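PDB 4HW6: hypothetical protein, IPT/TIG domain protein from Bacteroides ovatus, which is of unknown function but probably binds carbohydrate as an auxiliary nutrient-binding protein, pairing an IPT/TIG domain with a six-bladed beta-propeller. Local coordinates for residues 291-301 with 311-322. Numbering follows the deposited sequence. Where two conformers were deposited one is given.
Sequences YNGKHCIYRVD and VPYIVCGQHSSP. With EDO (1,2-ethanediol), chain G.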
ATOM      1  N   TYR A 291     -18.895   4.771   2.794  1.00 11.81           N
ATOM      2  CA  TYR A 291     -20.191   4.416   2.231  1.00 12.31           C
ATOM      3  C   TYR A 291     -19.902   3.998   0.798  1.00 12.90           C
ATOM      4  O   TYR A 291     -19.898   4.808  -0.127  1.00 13.11           O
ATOM      5  CB  TYR A 291     -21.173   5.594   2.259  1.00 13.70           C
ATOM      6  CG  TYR A 291     -21.832   5.935   3.569  1.00 13.40           C
ATOM      7  CD1 TYR A 291     -21.167   5.836   4.793  1.00 14.45           C
ATOM      8  CD2 TYR A 291     -23.152   6.388   3.584  1.00 13.79           C
ATOM      9  CE1 TYR A 291     -21.806   6.149   5.991  1.00 14.32           C
ATOM     10  CE2 TYR A 291     -23.791   6.727   4.770  1.00 13.96           C
ATOM     11  CZ  TYR A 291     -23.110   6.626   5.974  1.00 13.94           C
ATOM     12  OH  TYR A 291     -23.770   6.955   7.156  1.00 15.15           O
ATOM     13  N   ASN A 292     -19.593   2.714   0.609  1.00 12.39           N
ATOM     14  CA  ASN A 292     -19.138   2.242  -0.689  1.00 13.10           C
ATOM     15  C   ASN A 292     -20.122   2.487  -1.820  1.00 16.14           C
ATOM     16  O   ASN A 292     -19.722   2.781  -2.929  1.00 15.79           O
ATOM     17  CB  ASN A 292     -18.803   0.731  -0.661  1.00 13.86           C
ATOM     18  CG  ASN A 292     -17.931   0.321   0.507  1.00 17.55           C
ATOM     19  OD1 ASN A 292     -18.295  -0.577   1.257  1.00 18.19           O
ATOM     20  ND2 ASN A 292     -16.763   0.957   0.664  1.00 15.25           N
ATOM     21  N   GLY A 293     -21.413   2.338  -1.531  1.00 14.21           N
ATOM     22  CA  GLY A 293     -22.453   2.536  -2.502  1.00 15.79           C
ATOM     23  C   GLY A 293     -23.039   3.931  -2.571  1.00 13.92           C
ATOM     24  O   GLY A 293     -23.795   4.203  -3.501  1.00 14.09           O
ATOM     25  N   LYS A 294     -22.718   4.798  -1.610  1.00 13.76           N
ATOM     26  CA  LYS A 294     -23.285   6.156  -1.571  1.00 13.74           C
ATOM     27  C   LYS A 294     -22.263   7.275  -1.739  1.00 11.55           C
ATOM     28  O   LYS A 294     -22.618   8.462  -1.708  1.00 12.99           O
ATOM     29  CB  LYS A 294     -24.066   6.394  -0.272  1.00 14.58           C
ATOM     30  CG  LYS A 294     -25.083   5.334   0.055  1.00 16.52           C
ATOM     31  CD  LYS A 294     -26.143   5.172  -0.995  1.00 18.16           C
ATOM     32  CE  LYS A 294     -27.201   4.211  -0.474  1.00 25.38           C
ATOM     33  NZ  LYS A 294     -28.296   4.038  -1.455  1.00 23.65           N
ATOM     34  N   HIS A 295     -21.006   6.912  -1.965  1.00 11.96           N
ATOM     35  CA  HIS A 295     -20.017   7.849  -2.514  1.00 12.34           C
ATOM     36  C   HIS A 295     -19.602   8.908  -1.501  1.00 13.47           C
ATOM     37  O   HIS A 295     -19.362  10.050  -1.850  1.00 11.90           O
ATOM     38  CB  HIS A 295     -20.550   8.468  -3.800  1.00 13.33           C
ATOM     39  CG  HIS A 295     -21.189   7.468  -4.693  1.00 13.78           C
ATOM     40  ND1 HIS A 295     -20.485   6.417  -5.224  1.00 13.72           N
ATOM     41  CD2 HIS A 295     -22.466   7.327  -5.111  1.00 14.32           C
ATOM     42  CE1 HIS A 295     -21.308   5.653  -5.929  1.00 14.79           C
ATOM     43  NE2 HIS A 295     -22.516   6.197  -5.892  1.00 14.29           N
ATOM     44  N   CYS A 296     -19.438   8.498  -0.260  1.00 12.10           N
ATOM     45  CA  CYS A 296     -19.036   9.435   0.787  1.00 12.55           C
ATOM     46  C   CYS A 296     -18.362   8.683   1.910  1.00 13.20           C
ATOM     47  O   CYS A 296     -18.413   7.442   1.971  1.00 12.47           O
ATOM     48  CB  CYS A 296     -20.213  10.278   1.247  1.00 12.77           C
ATOM     49  SG  CYS A 296     -21.596   9.318   1.836  1.00 14.80           S
ATOM     50  N   ILE A 297     -17.634   9.433   2.733  1.00 12.39           N
ATOM     51  CA  ILE A 297     -16.946   8.889   3.882  1.00 11.80           C
ATOM     52  C   ILE A 297     -17.400   9.673   5.121  1.00 11.66           C
ATOM     53  O   ILE A 297     -17.420  10.910   5.119  1.00 12.64           O
ATOM     54  CB  ILE A 297     -15.404   8.978   3.734  1.00 12.17           C
ATOM     55  CG1 ILE A 297     -14.914   8.185   2.517  1.00 12.35           C
ATOM     56  CG2 ILE A 297     -14.724   8.490   5.029  1.00 12.15           C
ATOM     57  CD1 ILE A 297     -13.425   8.355   2.204  1.00 12.52           C
ATOM     58  N   TYR A 298     -17.777   8.946   6.162  1.00 11.48           N
ATOM     59  CA  TYR A 298     -18.145   9.531   7.438  1.00 11.99           C
ATOM     60  C   TYR A 298     -17.094   9.168   8.471  1.00 12.68           C
ATOM     61  O   TYR A 298     -16.291   8.230   8.281  1.00 13.52           O
ATOM     62  CB  TYR A 298     -19.479   8.949   7.928  1.00 13.85           C
ATOM     63  CG  TYR A 298     -20.760   9.462   7.319  1.00 13.12           C
ATOM     64  CD1 TYR A 298     -20.964   9.476   5.948  1.00 13.09           C
ATOM     65  CD2 TYR A 298     -21.821   9.854   8.138  1.00 13.74           C
ATOM     66  CE1 TYR A 298     -22.180   9.890   5.401  1.00 13.15           C
ATOM     67  CE2 TYR A 298     -23.026  10.281   7.594  1.00 14.15           C
ATOM     68  CZ  TYR A 298     -23.198  10.295   6.214  1.00 13.39           C
ATOM     69  OH  TYR A 298     -24.425  10.698   5.685  1.00 14.67           O
ATOM     70  N   ARG A 299     -17.123   9.902   9.584  1.00 13.18           N
ATOM     71  CA  ARG A 299     -16.300   9.578  10.750  0.50 12.82           C
ATOM     72  C   ARG A 299     -17.191   9.275  11.957  1.00 13.39           C
ATOM     73  O   ARG A 299     -18.185   9.971  12.206  1.00 14.32           O
ATOM     74  CB  ARG A 299     -15.345  10.740  11.062  0.50 13.43           C
ATOM     75  CG  ARG A 299     -14.683  10.677  12.439  0.50 13.55           C
ATOM     76  CD  ARG A 299     -13.442  11.538  12.518  0.50 14.10           C
ATOM     77  NE  ARG A 299     -13.128  11.952  13.876  0.50 14.56           N
ATOM     78  CZ  ARG A 299     -12.100  12.737  14.198  0.50 15.77           C
ATOM     79  NH1 ARG A 299     -11.293  13.180  13.254  0.50 16.03           N
ATOM     80  NH2 ARG A 299     -11.883  13.091  15.459  0.50 15.94           N
ATOM     81  N   VAL A 300     -16.799   8.267  12.733  1.00 13.74           N
ATOM     82  CA  VAL A 300     -17.467   7.929  13.995  1.00 13.75           C
ATOM     83  C   VAL A 300     -16.430   7.981  15.123  1.00 14.48           C
ATOM     84  O   VAL A 300     -15.403   7.299  15.090  1.00 15.00           O
ATOM     85  CB  VAL A 300     -18.210   6.585  13.918  1.00 12.79           C
ATOM     86  CG1 VAL A 300     -17.279   5.441  13.501  1.00 13.21           C
ATOM     87  CG2 VAL A 300     -18.909   6.322  15.250  1.00 13.42           C
ATOM     88  N   ASP A 301     -16.658   8.853  16.088  1.00 15.12           N
ATOM     89  CA  ASP A 301     -15.750   9.026  17.205  1.00 17.12           C
ATOM     90  C   ASP A 301     -15.971   7.966  18.278  1.00 17.82           C
ATOM     91  O   ASP A 301     -17.097   7.500  18.482  1.00 18.44           O
ATOM     92  CB  ASP A 301     -15.930  10.417  17.826  1.00 18.27           C
ATOM     93  CG  ASP A 301     -15.427  11.553  16.918  1.00 24.75           C
ATOM     94  OD1 ASP A 301     -14.404  11.389  16.249  1.00 23.99           O
ATOM     95  OD2 ASP A 301     -16.052  12.624  16.898  1.00 31.08           O
ATOM     96  N   VAL A 311     -22.464   9.914  17.342  1.00 18.44           N
ATOM     97  CA  VAL A 311     -23.216  10.005  16.101  1.00 17.72           C
ATOM     98  C   VAL A 311     -22.215  10.203  14.957  1.00 17.03           C
ATOM     99  O   VAL A 311     -21.378  11.122  15.021  1.00 16.14           O
ATOM    100  CB  VAL A 311     -24.220  11.177  16.133  1.00 21.87           C
ATOM    101  CG1 VAL A 311     -24.826  11.377  14.756  1.00 21.82           C
ATOM    102  CG2 VAL A 311     -25.318  10.905  17.173  1.00 23.56           C
ATOM    103  N   PRO A 312     -22.261   9.332  13.932  1.00 15.83           N
ATOM    104  CA  PRO A 312     -21.354   9.552  12.786  1.00 14.71           C
ATOM    105  C   PRO A 312     -21.684  10.807  12.030  1.00 15.05           C
ATOM    106  O   PRO A 312     -22.857  11.207  11.959  1.00 15.50           O
ATOM    107  CB  PRO A 312     -21.611   8.356  11.879  1.00 14.85           C
ATOM    108  CG  PRO A 312     -22.166   7.313  12.803  1.00 15.89           C
ATOM    109  CD  PRO A 312     -23.011   8.078  13.785  1.00 15.96           C
ATOM    110  N   TYR A 313     -20.657  11.426  11.461  1.00 14.24           N
ATOM    111  CA  TYR A 313     -20.854  12.620  10.637  1.00 14.99           C
ATOM    112  C   TYR A 313     -20.073  12.528   9.345  1.00 14.88           C
ATOM    113  O   TYR A 313     -18.995  11.947   9.316  1.00 13.46           O
ATOM    114  CB  TYR A 313     -20.483  13.899  11.410  1.00 17.18           C
ATOM    115  CG  TYR A 313     -19.060  13.962  11.890  1.00 17.31           C
ATOM    116  CD1 TYR A 313     -18.052  14.473  11.082  1.00 19.08           C
ATOM    117  CD2 TYR A 313     -18.724  13.542  13.176  1.00 20.91           C
ATOM    118  CE1 TYR A 313     -16.759  14.525  11.521  1.00 19.45           C
ATOM    119  CE2 TYR A 313     -17.414  13.625  13.637  1.00 20.50           C
ATOM    120  CZ  TYR A 313     -16.445  14.113  12.794  1.00 22.50           C
ATOM    121  OH  TYR A 313     -15.131  14.243  13.228  1.00 27.38           O
ATOM    122  N   ILE A 314     -20.581  13.171   8.297  1.00 13.91           N
ATOM    123  CA  ILE A 314     -19.920  13.117   6.989  1.00 13.60           C
ATOM    124  C   ILE A 314     -18.649  13.955   6.984  1.00 14.47           C
ATOM    125  O   ILE A 314     -18.592  15.053   7.590  1.00 13.96           O
ATOM    126  CB  ILE A 314     -20.883  13.536   5.837  1.00 14.17           C
ATOM    127  CG1 ILE A 314     -20.306  13.179   4.477  1.00 14.62           C
ATOM    128  CG2 ILE A 314     -21.217  15.033   5.900  1.00 14.47           C
ATOM    129  CD1 ILE A 314     -21.357  13.242   3.387  1.00 14.39           C
ATOM    130  N   VAL A 315     -17.618  13.407   6.334  1.00 12.32           N
ATOM    131  CA  VAL A 315     -16.343  14.089   6.182  1.00 14.27           C
ATOM    132  C   VAL A 315     -16.110  14.566   4.750  1.00 14.10           C
ATOM    133  O   VAL A 315     -15.645  15.701   4.550  1.00 15.00           O
ATOM    134  CB  VAL A 315     -15.183  13.216   6.707  1.00 16.24           C
ATOM    135  CG1 VAL A 315     -13.818  13.838   6.402  1.00 16.81           C
ATOM    136  CG2 VAL A 315     -15.359  13.017   8.212  1.00 16.74           C
ATOM    137  N   CYS A 316     -16.396  13.722   3.771  1.00 13.54           N
ATOM    138  CA  CYS A 316     -16.216  14.090   2.385  1.00 13.66           C
ATOM    139  C   CYS A 316     -17.171  13.398   1.447  1.00 13.75           C
ATOM    140  O   CYS A 316     -17.796  12.401   1.780  1.00 11.95           O
ATOM    141  CB  CYS A 316     -14.760  13.913   1.942  1.00 15.55           C
ATOM    142  SG  CYS A 316     -14.270  12.203   1.827  1.00 16.53           S
ATOM    143  N   GLY A 317     -17.299  13.969   0.268  1.00 12.91           N
ATOM    144  CA  GLY A 317     -18.265  13.497  -0.698  1.00 12.51           C
ATOM    145  C   GLY A 317     -19.639  14.054  -0.426  1.00 13.91           C
ATOM    146  O   GLY A 317     -19.856  14.803   0.532  1.00 13.03           O
ATOM    147  N   GLN A 318     -20.574  13.669  -1.290  1.00 14.08           N
ATOM    148  CA  GLN A 318     -21.987  13.941  -1.090  1.00 14.88           C
ATOM    149  C   GLN A 318     -22.743  12.640  -1.289  1.00 13.97           C
ATOM    150  O   GLN A 318     -22.629  11.982  -2.323  1.00 13.57           O
ATOM    151  CB  GLN A 318     -22.502  15.006  -2.047  1.00 16.31           C
ATOM    152  CG  GLN A 318     -23.947  15.339  -1.779  1.00 16.64           C
ATOM    153  CD  GLN A 318     -24.425  16.521  -2.577  1.00 22.50           C
ATOM    154  OE1 GLN A 318     -24.124  17.675  -2.241  1.00 23.42           O
ATOM    155  NE2 GLN A 318     -25.142  16.248  -3.646  1.00 21.58           N
ATOM    156  N   HIS A 319     -23.490  12.276  -0.257  1.00 14.67           N
ATOM    157  CA  HIS A 319     -24.281  11.059  -0.235  1.00 14.07           C
ATOM    158  C   HIS A 319     -25.152  10.962  -1.489  1.00 13.21           C
ATOM    159  O   HIS A 319     -25.921  11.881  -1.788  1.00 13.22           O
ATOM    160  CB  HIS A 319     -25.145  11.104   1.018  1.00 14.92           C
ATOM    161  CG  HIS A 319     -25.805   9.809   1.387  1.00 15.53           C
ATOM    162  ND1 HIS A 319     -26.749   9.189   0.598  1.00 16.96           N
ATOM    163  CD2 HIS A 319     -25.738   9.094   2.538  1.00 15.34           C
ATOM    164  CE1 HIS A 319     -27.222   8.131   1.240  1.00 17.15           C
ATOM    165  NE2 HIS A 319     -26.625   8.049   2.423  1.00 16.26           N
ATOM    166  N   SER A 320     -24.995   9.860  -2.211  1.00 13.75           N
ATOM    167  CA  SER A 320     -25.770   9.538  -3.426  1.00 14.51           C
ATOM    168  C   SER A 320     -25.455  10.435  -4.651  1.00 15.89           C
ATOM    169  O   SER A 320     -26.244  10.499  -5.594  1.00 16.67           O
ATOM    170  CB  SER A 320     -27.283   9.517  -3.122  1.00 17.06           C
ATOM    171  OG  SER A 320     -27.566   8.655  -2.012  1.00 17.91           O
ATOM    172  N   SER A 321     -24.297  11.105  -4.637  1.00 14.15           N
ATOM    173  CA  SER A 321     -23.877  11.960  -5.745  0.50 14.87           C
ATOM    174  C   SER A 321     -22.496  11.519  -6.216  1.00 14.99           C
ATOM    175  O   SER A 321     -21.482  12.059  -5.792  1.00 15.32           O
ATOM    176  CB  SER A 321     -23.860  13.439  -5.332  0.50 15.83           C
ATOM    177  OG  SER A 321     -23.610  14.269  -6.459  0.50 16.63           O
ATOM    178  N   PRO A 322     -22.444  10.493  -7.072  1.00 13.02           N
ATOM    179  CA  PRO A 322     -21.141  10.021  -7.554  1.00 13.73           C
ATOM    180  C   PRO A 322     -20.466  11.019  -8.487  1.00 15.67           C
ATOM    181  O   PRO A 322     -21.125  11.718  -9.269  1.00 16.07           O
ATOM    182  CB  PRO A 322     -21.492   8.727  -8.301  1.00 14.62           C
ATOM    183  CG  PRO A 322     -22.894   8.963  -8.788  1.00 15.28           C
ATOM    184  CD  PRO A 322     -23.556   9.718  -7.666  1.00 14.89           C
TER
HETATM  185  C1  EDO G 503     -20.901  10.415 -13.849  1.00 32.84           C
HETATM  186  O1  EDO G 503     -22.202  10.050 -14.352  1.00 31.63           O
HETATM  187  C2  EDO G 503     -20.908  10.388 -12.322  1.00 28.65           C
HETATM  188  O2  EDO G 503     -21.748  11.441 -11.822  1.00 27.03           O
HETATM  189  O   HOH W   1     -19.564  12.075  -3.685  1.00 10.79           O
HETATM  190  O   HOH W   2     -18.719  10.823  15.428  1.00 18.87           O
HETATM  191  O   HOH W   3     -14.817  14.571  15.849  1.00 37.19           O
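Backbone bonds pair R299 with Y313 in both directions, R299 N to Y313 O at 2.8 Å and Y313 N to R299 O at 3.0 Å. Farther along, I297 O accepts from both V315 N and C316 N, the mark of a classic beta bulge, and I297 N returns a bond to C316 O. Strands 296-301 and 313-315 thus form a hairpin in a four-stranded antiparallel blade of the propeller, 313-315 being one of its two outermost strands. Past the bulge, G317 suits its place because a CB there would clash with H295 O, and K294 O takes S320 N (2.8 Å) from the type II turn Q318 to S321.

CH-pi contacts use the flat rings. I314 CB sits over the Y298 ring, 3.9 Å from its centroid, and Y298 OH is hydrogen-bonded to D270. An alanine at Y298 would probably leave I314 without the ring beneath it and D270 without this hydroxyl. P322 CB lies over the H295 ring, 3.6 Å from the centroid, while K294 CB covers a face of H319.

Among the polar groups, the extended R299 lays CB over the Y313 ring and a guanidinium face under Y313 OH, the planes 37° apart. R299 NE forms an in-plane salt bridge with D301 OD1 (2.8 Å), and water 3 links D301 OD2 to Y313 OH.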